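Local structure of RNA-binding protein HI_1333 (Haemophilus influenzae, 1JO0) at residues A52-D55 / R56-Q60; L61-N64 / A65-E69; N27-T30 / E31-A35. The protein is a small CRM-domain protein that probably binds RNA. All blocks are in the same frame, centred on the assembly; numbering follows the deposited sequence.

Contact 3 comes first along the chain, where the loop after strand 22-24 turns into helix 31-44; contacts 1 and 2 follow on helix 56-70, the first at its N-terminal end and the second further along it. The centres of contacts 1 and 2 lie about 12 Å apart, those of contacts 2 and 3 about 11 Å, and those of contacts 1 and 3 about 15 Å. Contacts 1 and 3 do not touch, but 2 and 3 do: Leu29 packs on Ala65 and Ile66, and Leu34 on Glu69. Two capped helix starts are thus joined through residues 61-69 of helix 56-70, which also rests on strands 73-78 and 81-85 of the four-stranded mixed sheet.

Contact 1. Residues A52-D55 / R56-Q60; sequences AGAD and RETKQ
Asp55 OD2 is gripped twice by Thr58. The backbone N of Thr58 reaches Asp55 OD2 at 2.9 Å, nearly straight (161°) and close to the line of the C-O bond, whereas Thr58 OG1 donates to the same OD2 at 2.9 Å from above the carboxylate plane. The aspartate is set for this by its first torsion: with chi1 at 69°, CG sits between the backbone N and the carbonyl carbon, and the carboxylate folds back over the first turn. The two bonds together should hold the carboxylate against rotation. Its other oxygen, OD1, takes a water at 2.9 Å, and this water also donates to Glu57 OE1, bridging two acidic groups whose planes stand 72° apart. Asp55 OD2 and Glu57 OE1 are 3.9 Å from each other, two like charges, if both are ionised, whose repulsion the water would ease.

Below the cap, Lys59 N donates to Asp55 O at 2.8 Å, the first i to i+4 bond of the helix. Ala54 CB rests against Lys59 CB at 4.0 Å, while the lysine's NZ leaves to bind Gly79 O. The whole is an aspartate N-cap, which opens helix 56-70 after strand 46-51.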
ATOM      1  N   ALA A  52       6.440  11.099  -0.917  1.00 29.61           N
ATOM      2  CA  ALA A  52       7.319  12.101  -0.335  1.00 31.12           C
ATOM      3  C   ALA A  52       6.752  13.511  -0.498  1.00 34.10           C
ATOM      4  O   ALA A  52       5.949  13.880  -1.341  1.00 34.30           O
ATOM      5  CB  ALA A  52       8.705  12.040  -0.977  1.00 32.34           C
ATOM      6  N   GLY A  53       7.277  14.324   0.391  1.00 36.49           N
ATOM      7  CA  GLY A  53       6.962  15.721   0.378  1.00 38.78           C
ATOM      8  C   GLY A  53       5.497  15.976   0.720  1.00 38.71           C
ATOM      9  O   GLY A  53       4.945  17.001   0.291  1.00 51.60           O
ATOM     10  N   ALA A  54       4.835  15.085   1.469  1.00 36.61           N
ATOM     11  CA  ALA A  54       3.444  15.222   1.896  1.00 32.92           C
ATOM     12  C   ALA A  54       3.328  15.465   3.383  1.00 32.24           C
ATOM     13  O   ALA A  54       3.829  14.752   4.237  1.00 37.83           O
ATOM     14  CB  ALA A  54       2.646  13.967   1.521  1.00 33.93           C
ATOM     15  N   ASP A  55       2.598  16.546   3.694  1.00 29.81           N
ATOM     16  CA  ASP A  55       2.354  16.797   5.106  1.00 31.99           C
ATOM     17  C   ASP A  55       1.242  15.877   5.579  1.00 25.52           C
ATOM     18  O   ASP A  55       0.679  15.075   4.829  1.00 27.62           O
ATOM     19  CB  ASP A  55       2.081  18.281   5.294  1.00 33.40           C
ATOM     20  CG  ASP A  55       0.797  18.824   4.731  1.00 32.39           C
ATOM     21  OD1 ASP A  55       0.646  20.062   4.669  1.00 40.32           O
ATOM     22  OD2 ASP A  55      -0.107  18.064   4.347  1.00 30.20           O
ATOM     23  N   ARG A  56       0.959  15.976   6.864  1.00 25.43           N
ATOM     24  CA  ARG A  56       0.113  14.970   7.495  1.00 24.47           C
ATOM     25  C   ARG A  56      -1.258  14.931   6.829  1.00 21.33           C
ATOM     26  O   ARG A  56      -1.785  13.874   6.461  1.00 20.70           O
ATOM     27  CB  ARG A  56      -0.018  15.212   9.006  0.58 28.44           C
ATOM     28  CG  ARG A  56      -1.195  14.473   9.622  0.58 32.40           C
ATOM     29  CD  ARG A  56      -1.508  14.885  11.047  0.58 35.77           C
ATOM     30  NE  ARG A  56      -0.514  14.425  12.005  0.58 38.78           N
ATOM     31  CZ  ARG A  56      -0.063  15.040  13.073  0.58 40.07           C
ATOM     32  NH1 ARG A  56      -0.492  16.250  13.430  0.58 45.70           N
ATOM     33  NH2 ARG A  56       0.856  14.428  13.819  0.58 49.59           N
ATOM     34  N   GLU A  57      -1.855  16.079   6.580  1.00 20.79           N
ATOM     35  CA  GLU A  57      -3.224  16.127   6.029  1.00 18.53           C
ATOM     36  C   GLU A  57      -3.244  15.700   4.575  1.00 18.51           C
ATOM     37  O   GLU A  57      -4.132  14.983   4.146  1.00 19.27           O
ATOM     38  CB  GLU A  57      -3.788  17.540   6.241  1.00 20.29           C
ATOM     39  CG  GLU A  57      -4.051  17.962   7.651  1.00 21.91           C
ATOM     40  CD  GLU A  57      -2.774  18.245   8.427  1.00 21.63           C
ATOM     41  OE1 GLU A  57      -1.784  18.726   7.814  1.00 23.93           O
ATOM     42  OE2 GLU A  57      -2.830  17.983   9.634  1.00 24.76           O
ATOM     43  N   THR A  58      -2.225  16.129   3.813  1.00 21.26           N
ATOM     44  CA  THR A  58      -2.160  15.731   2.397  1.00 23.34           C
ATOM     45  C   THR A  58      -1.992  14.236   2.274  1.00 22.10           C
ATOM     46  O   THR A  58      -2.634  13.545   1.496  1.00 22.80           O
ATOM     47  CB  THR A  58      -1.002  16.510   1.760  1.00 31.94           C
ATOM     48  OG1 THR A  58      -1.461  17.880   1.787  1.00 41.42           O
ATOM     49  CG2 THR A  58      -0.707  16.120   0.312  1.00 31.64           C
ATOM     50  N   LYS A  59      -1.090  13.688   3.098  1.00 22.27           N
ATOM     51  CA  LYS A  59      -0.855  12.266   3.076  1.00 20.45           C
ATOM     52  C   LYS A  59      -2.140  11.526   3.453  1.00 17.74           C
ATOM     53  O   LYS A  59      -2.445  10.500   2.850  1.00 19.25           O
ATOM     54  CB  LYS A  59       0.278  11.908   3.978  1.00 24.88           C
ATOM     55  CG  LYS A  59       0.589  10.405   3.981  1.00 34.61           C
ATOM     56  CD  LYS A  59       1.977  10.236   4.609  1.00 44.07           C
ATOM     57  CE  LYS A  59       1.824  10.502   6.092  1.00 48.86           C
ATOM     58  NZ  LYS A  59       2.864   9.849   6.939  1.00 53.15           N
ATOM     59  N   GLN A  60      -2.881  12.069   4.423  1.00 17.76           N
ATOM     60  CA  GLN A  60      -4.094  11.395   4.823  1.00 17.18           C
ATOM     61  C   GLN A  60      -5.114  11.364   3.694  1.00 16.66           C
ATOM     62  O   GLN A  60      -5.804  10.361   3.501  1.00 16.93           O
ATOM     63  CB  GLN A  60      -4.708  12.057   6.082  1.00 17.73           C
ATOM     64  CG  GLN A  60      -5.785  11.190   6.697  1.00 18.83           C
ATOM     65  CD  GLN A  60      -5.193   9.895   7.234  1.00 18.00           C
ATOM     66  OE1 GLN A  60      -4.323   9.936   8.098  1.00 23.53           O
ATOM     67  NE2 GLN A  60      -5.667   8.753   6.730  1.00 18.80           N
TER
HETATM   68  O   HOH W   1      -1.774  20.569   6.174  1.00 33.11           O

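Contact 2. Residues L61-N64 / A65-E69; sequences LIIN and AIVRE
Ile62 O, Ile63 O and their neighbours carry the polar part of this contact, an unbroken run of i to i+4 backbone bonds in the middle and C-terminal part of helix 56-70. Ile66 N donates to Ile62 O at 3.0 Å and Val67 N to Ile63 O at 2.9 Å, the latter nearly straight at 173°. The carbonyls on either side in the sequence, Leu61 O and Asn64 O, accept from Ala65 N and Arg68 N.

The apolar part runs along one flank. Ile62 and Ile66 lie side by side and point the same way, with CG2 of Ile62 meeting CD1 of Ile66 at 3.6 Å. Because chi1 of Ile66 is -64°, its CG1 branch lies beside the backbone N, and CG1 comes to 3.3 Å from Ile62 O. At the next residue, Val67 CG2 likewise lies 3.4 Å from Ile63 O, but CG2 of Ile63 and CG2 of Val67 touch more loosely, at 4.4 Å. The buried Ile63 and Ile66 face Leu82 of strand 81-85, and Ile63 and Val67 also reach Gln74 of strand 73-78.

Among the polar side chains, Asn64 OD1 accepts from Gln60 NE2 one turn back and also bonds a glycerol that probably comes from the crystallisation liquor. Arg68 keeps only its CB near the contact, 3.4 Å from Asn64 O, and its extended chain leads away.

The helix is therefore two-sided: Ile63 and Ile66 are buried, Ile63 against both strands, Ile66 against strand 81-85 and Ile37 of helix 31-44, while Ile62 and Val67 are only partly covered and Asn64 and Arg68 are exposed; the peptide groups between them satisfy one another within the helix.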
ATOM      1  N   LEU A  61      -5.262  12.462   2.947  1.00 17.16           N
ATOM      2  CA  LEU A  61      -6.138  12.484   1.768  1.00 18.33           C
ATOM      3  C   LEU A  61      -5.776  11.360   0.797  1.00 17.42           C
ATOM      4  O   LEU A  61      -6.645  10.645   0.328  1.00 19.39           O
ATOM      5  CB  LEU A  61      -6.015  13.846   1.083  1.00 19.99           C
ATOM      6  CG  LEU A  61      -6.582  15.117   1.573  1.00 24.78           C
ATOM      7  CD1 LEU A  61      -6.193  16.294   0.679  1.00 29.39           C
ATOM      8  CD2 LEU A  61      -8.120  15.113   1.612  1.00 30.21           C
ATOM      9  N   ILE A  62      -4.482  11.269   0.516  1.00 18.22           N
ATOM     10  CA  ILE A  62      -3.978  10.235  -0.385  1.00 18.09           C
ATOM     11  C   ILE A  62      -4.265   8.854   0.146  1.00 16.12           C
ATOM     12  O   ILE A  62      -4.762   8.020  -0.628  1.00 17.93           O
ATOM     13  CB  ILE A  62      -2.476  10.448  -0.647  1.00 20.23           C
ATOM     14  CG1 ILE A  62      -2.219  11.709  -1.468  1.00 27.22           C
ATOM     15  CG2 ILE A  62      -1.867   9.226  -1.298  1.00 23.21           C
ATOM     16  CD1 ILE A  62      -0.819  12.267  -1.451  1.00 29.00           C
ATOM     17  N   ILE A  63      -3.964   8.554   1.396  1.00 17.81           N
ATOM     18  CA  ILE A  63      -4.220   7.256   1.979  1.00 17.02           C
ATOM     19  C   ILE A  63      -5.690   6.912   1.833  1.00 17.01           C
ATOM     20  O   ILE A  63      -6.091   5.801   1.433  1.00 17.36           O
ATOM     21  CB  ILE A  63      -3.832   7.210   3.485  1.00 18.43           C
ATOM     22  CG1 ILE A  63      -2.341   7.263   3.708  1.00 22.50           C
ATOM     23  CG2 ILE A  63      -4.473   6.003   4.177  1.00 23.83           C
ATOM     24  CD1 ILE A  63      -1.829   7.493   5.101  1.00 25.90           C
ATOM     25  N   ASN A  64      -6.534   7.854   2.228  1.00 15.56           N
ATOM     26  CA  ASN A  64      -7.963   7.571   2.225  1.00 15.90           C
ATOM     27  C   ASN A  64      -8.463   7.242   0.833  1.00 16.94           C
ATOM     28  O   ASN A  64      -9.305   6.349   0.667  1.00 18.61           O
ATOM     29  CB  ASN A  64      -8.725   8.763   2.809  1.00 16.87           C
ATOM     30  CG  ASN A  64      -8.520   8.928   4.299  1.00 18.58           C
ATOM     31  OD1 ASN A  64      -7.903   8.092   4.931  1.00 18.83           O
ATOM     32  ND2 ASN A  64      -9.043  10.028   4.854  1.00 18.66           N
ATOM     33  N   ALA A  65      -7.967   7.976  -0.156  1.00 16.33           N
ATOM     34  CA  ALA A  65      -8.410   7.744  -1.524  1.00 17.66           C
ATOM     35  C   ALA A  65      -7.935   6.379  -2.035  1.00 16.86           C
ATOM     36  O   ALA A  65      -8.654   5.659  -2.720  1.00 19.17           O
ATOM     37  CB  ALA A  65      -7.899   8.824  -2.446  1.00 19.00           C
ATOM     38  N   ILE A  66      -6.684   6.041  -1.754  1.00 16.76           N
ATOM     39  CA  ILE A  66      -6.118   4.756  -2.188  1.00 16.50           C
ATOM     40  C   ILE A  66      -6.962   3.640  -1.579  1.00 17.19           C
ATOM     41  O   ILE A  66      -7.362   2.700  -2.252  1.00 18.68           O
ATOM     42  CB  ILE A  66      -4.625   4.604  -1.860  1.00 16.79           C
ATOM     43  CG1 ILE A  66      -3.758   5.625  -2.603  1.00 18.06           C
ATOM     44  CG2 ILE A  66      -4.164   3.166  -2.074  1.00 18.92           C
ATOM     45  CD1 ILE A  66      -2.343   5.726  -2.170  1.00 19.40           C
ATOM     46  N   VAL A  67      -7.213   3.675  -0.269  1.00 17.35           N
ATOM     47  CA  VAL A  67      -7.961   2.594   0.363  1.00 18.80           C
ATOM     48  C   VAL A  67      -9.354   2.544  -0.214  1.00 20.35           C
ATOM     49  O   VAL A  67      -9.905   1.469  -0.470  1.00 21.11           O
ATOM     50  CB  VAL A  67      -7.960   2.811   1.888  1.00 20.12           C
ATOM     51  CG1 VAL A  67      -8.966   1.926   2.564  1.00 26.52           C
ATOM     52  CG2 VAL A  67      -6.534   2.570   2.430  1.00 22.82           C
ATOM     53  N   ARG A  68     -10.020   3.668  -0.437  1.00 20.14           N
ATOM     54  CA  ARG A  68     -11.368   3.662  -0.976  1.00 23.00           C
ATOM     55  C   ARG A  68     -11.410   3.008  -2.340  1.00 21.09           C
ATOM     56  O   ARG A  68     -12.261   2.197  -2.625  1.00 24.95           O
ATOM     57  CB  ARG A  68     -11.886   5.097  -1.123  0.55 24.79           C
ATOM     58  CG  ARG A  68     -13.331   5.154  -1.598  0.55 24.26           C
ATOM     59  CD  ARG A  68     -13.884   6.570  -1.608  0.55 22.80           C
ATOM     60  NE  ARG A  68     -15.191   6.630  -2.262  0.55 22.45           N
ATOM     61  CZ  ARG A  68     -15.512   7.160  -3.420  0.55 25.39           C
ATOM     62  NH1 ARG A  68     -14.639   7.767  -4.209  0.55 35.97           N
ATOM     63  NH2 ARG A  68     -16.775   7.100  -3.821  0.55 32.34           N
ATOM     64  N   GLU A  69     -10.494   3.390  -3.217  1.00 19.64           N
ATOM     65  CA  GLU A  69     -10.519   2.908  -4.601  1.00 20.80           C
ATOM     66  C   GLU A  69     -10.082   1.458  -4.746  1.00 18.83           C
ATOM     67  O   GLU A  69     -10.661   0.738  -5.588  1.00 24.89           O
ATOM     68  CB  GLU A  69      -9.554   3.778  -5.418  1.00 24.59           C
ATOM     69  CG  GLU A  69      -9.962   5.248  -5.485  1.00 33.61           C
ATOM     70  CD  GLU A  69     -11.004   5.400  -6.577  1.00 43.44           C
ATOM     71  OE1 GLU A  69     -11.696   4.441  -6.944  1.00 57.62           O
ATOM     72  OE2 GLU A  69     -11.120   6.553  -6.992  1.00 41.94           O
TER

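Contact 3. Residues N27-T30 / E31-A35; sequences NGLT and EGVLA
An N-cap starts helix 31-44, and Thr30 makes it. Its OG1 accepts from Val33 N at 3.1 Å, with the N-H pointing almost at the oxygen (160°), so the hydroxyl answers a first-turn amide that has no earlier helical carbonyl to pair with. The threonine's rotation puts the oxygen there: at a chi1 of 62° OG1 stands between the backbone N and the carbonyl carbon, leaving the methyl CG2 beside the backbone N. Thr30 also gives its carbonyl to the helix, since Leu34 N donates to Thr30 O at 2.9 Å. The residue thus uses both its side-chain and its main-chain oxygen on successive amides.

Just ahead of the cap the chain bends at Leu29, the centre of an inverse gamma turn in which Thr30 N makes a weak bond to Gly28 O. From this turn the end of the leucine side chain comes near the first helical turn, where its CD1 meets Val33 CG1 at 4.0 Å as the two side chains cross obliquely. The same CD1 also packs on helix 56-70, while CD2 meets Ala65 there, which ties this helix start to its neighbour, and Val33 rests on Val22 and Leu24 of strand 22-24. Val33 turns its two methyls to different partners: CG1, anti to the backbone N, goes to the leucine, whereas CG2 lies 3.4 Å from Thr30 OG1 and 3.8 Å from Gly28 O.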
ATOM      1  N   ASN A  27       1.715  15.726  -8.489  1.00 42.64           N
ATOM      2  CA  ASN A  27       0.367  15.655  -9.053  1.00 43.83           C
ATOM      3  C   ASN A  27      -0.526  14.744  -8.225  1.00 43.38           C
ATOM      4  O   ASN A  27      -1.727  14.689  -8.501  1.00 40.90           O
ATOM      5  CB  ASN A  27       0.408  15.203 -10.521  1.00 44.64           C
ATOM      6  CG  ASN A  27       0.869  16.364 -11.380  1.00 49.05           C
ATOM      7  OD1 ASN A  27       1.907  16.288 -12.036  1.00 61.88           O
ATOM      8  ND2 ASN A  27       0.107  17.446 -11.343  1.00 64.30           N
ATOM      9  N   GLY A  28       0.064  14.078  -7.238  1.00 42.40           N
ATOM     10  CA  GLY A  28      -0.710  13.275  -6.310  1.00 42.79           C
ATOM     11  C   GLY A  28      -1.260  12.019  -6.966  1.00 34.92           C
ATOM     12  O   GLY A  28      -0.577  11.439  -7.822  1.00 30.70           O
ATOM     13  N   LEU A  29      -2.460  11.624  -6.560  1.00 37.01           N
ATOM     14  CA  LEU A  29      -3.151  10.425  -6.999  1.00 33.10           C
ATOM     15  C   LEU A  29      -3.897  10.649  -8.293  1.00 32.50           C
ATOM     16  O   LEU A  29      -5.113  10.802  -8.337  1.00 36.58           O
ATOM     17  CB  LEU A  29      -4.161   9.933  -5.940  1.00 38.26           C
ATOM     18  CG  LEU A  29      -4.632   8.489  -6.138  1.00 37.90           C
ATOM     19  CD1 LEU A  29      -3.493   7.499  -6.013  1.00 41.13           C
ATOM     20  CD2 LEU A  29      -5.674   8.077  -5.111  1.00 45.11           C
ATOM     21  N   THR A  30      -3.111  10.643  -9.356  1.00 25.69           N
ATOM     22  CA  THR A  30      -3.703  10.739 -10.665  1.00 26.53           C
ATOM     23  C   THR A  30      -4.311   9.412 -11.097  1.00 28.02           C
ATOM     24  O   THR A  30      -4.133   8.382 -10.455  1.00 26.38           O
ATOM     25  CB  THR A  30      -2.653  11.163 -11.704  1.00 26.64           C
ATOM     26  OG1 THR A  30      -1.656  10.120 -11.732  1.00 28.09           O
ATOM     27  CG2 THR A  30      -1.996  12.479 -11.313  1.00 31.58           C
ATOM     28  N   GLU A  31      -5.046   9.484 -12.210  1.00 31.77           N
ATOM     29  CA  GLU A  31      -5.543   8.273 -12.835  1.00 35.41           C
ATOM     30  C   GLU A  31      -4.429   7.280 -13.085  1.00 32.53           C
ATOM     31  O   GLU A  31      -4.483   6.081 -12.825  1.00 30.32           O
ATOM     32  CB  GLU A  31      -6.216   8.634 -14.165  1.00 44.38           C
ATOM     33  CG  GLU A  31      -7.545   7.970 -14.363  1.00 57.24           C
ATOM     34  CD  GLU A  31      -7.490   6.500 -14.685  1.00 64.38           C
ATOM     35  OE1 GLU A  31      -6.456   5.968 -15.150  1.00 76.69           O
ATOM     36  OE2 GLU A  31      -8.496   5.794 -14.421  1.00 79.07           O
ATOM     37  N   GLY A  32      -3.307   7.770 -13.597  1.00 31.45           N
ATOM     38  CA  GLY A  32      -2.200   6.884 -13.922  1.00 29.85           C
ATOM     39  C   GLY A  32      -1.547   6.289 -12.691  1.00 30.11           C
ATOM     40  O   GLY A  32      -1.168   5.117 -12.702  1.00 25.47           O
ATOM     41  N   VAL A  33      -1.414   7.067 -11.629  1.00 24.57           N
ATOM     42  CA  VAL A  33      -0.814   6.554 -10.399  1.00 20.48           C
ATOM     43  C   VAL A  33      -1.735   5.483  -9.812  1.00 21.07           C
ATOM     44  O   VAL A  33      -1.260   4.445  -9.335  1.00 19.84           O
ATOM     45  CB  VAL A  33      -0.462   7.669  -9.378  1.00 22.60           C
ATOM     46  CG1 VAL A  33      -0.087   7.060  -8.041  1.00 24.35           C
ATOM     47  CG2 VAL A  33       0.681   8.539  -9.886  1.00 28.02           C
ATOM     48  N   LEU A  34      -3.043   5.712  -9.854  1.00 21.54           N
ATOM     49  CA  LEU A  34      -3.977   4.703  -9.331  1.00 21.75           C
ATOM     50  C   LEU A  34      -3.846   3.417 -10.125  1.00 21.14           C
ATOM     51  O   LEU A  34      -3.899   2.351  -9.521  1.00 21.44           O
ATOM     52  CB  LEU A  34      -5.398   5.238  -9.389  1.00 25.40           C
ATOM     53  CG  LEU A  34      -6.483   4.237  -8.981  1.00 27.59           C
ATOM     54  CD1 LEU A  34      -6.214   3.783  -7.540  1.00 36.99           C
ATOM     55  CD2 LEU A  34      -7.853   4.836  -9.204  1.00 31.44           C
ATOM     56  N   ALA A  35      -3.708   3.553 -11.431  1.00 21.66           N
ATOM     57  CA  ALA A  35      -3.504   2.332 -12.222  1.00 23.72           C
ATOM     58  C   ALA A  35      -2.222   1.629 -11.845  1.00 20.79           C
ATOM     59  O   ALA A  35      -2.172   0.392 -11.857  1.00 21.70           O
ATOM     60  CB  ALA A  35      -3.568   2.710 -13.704  1.00 31.49           C
TER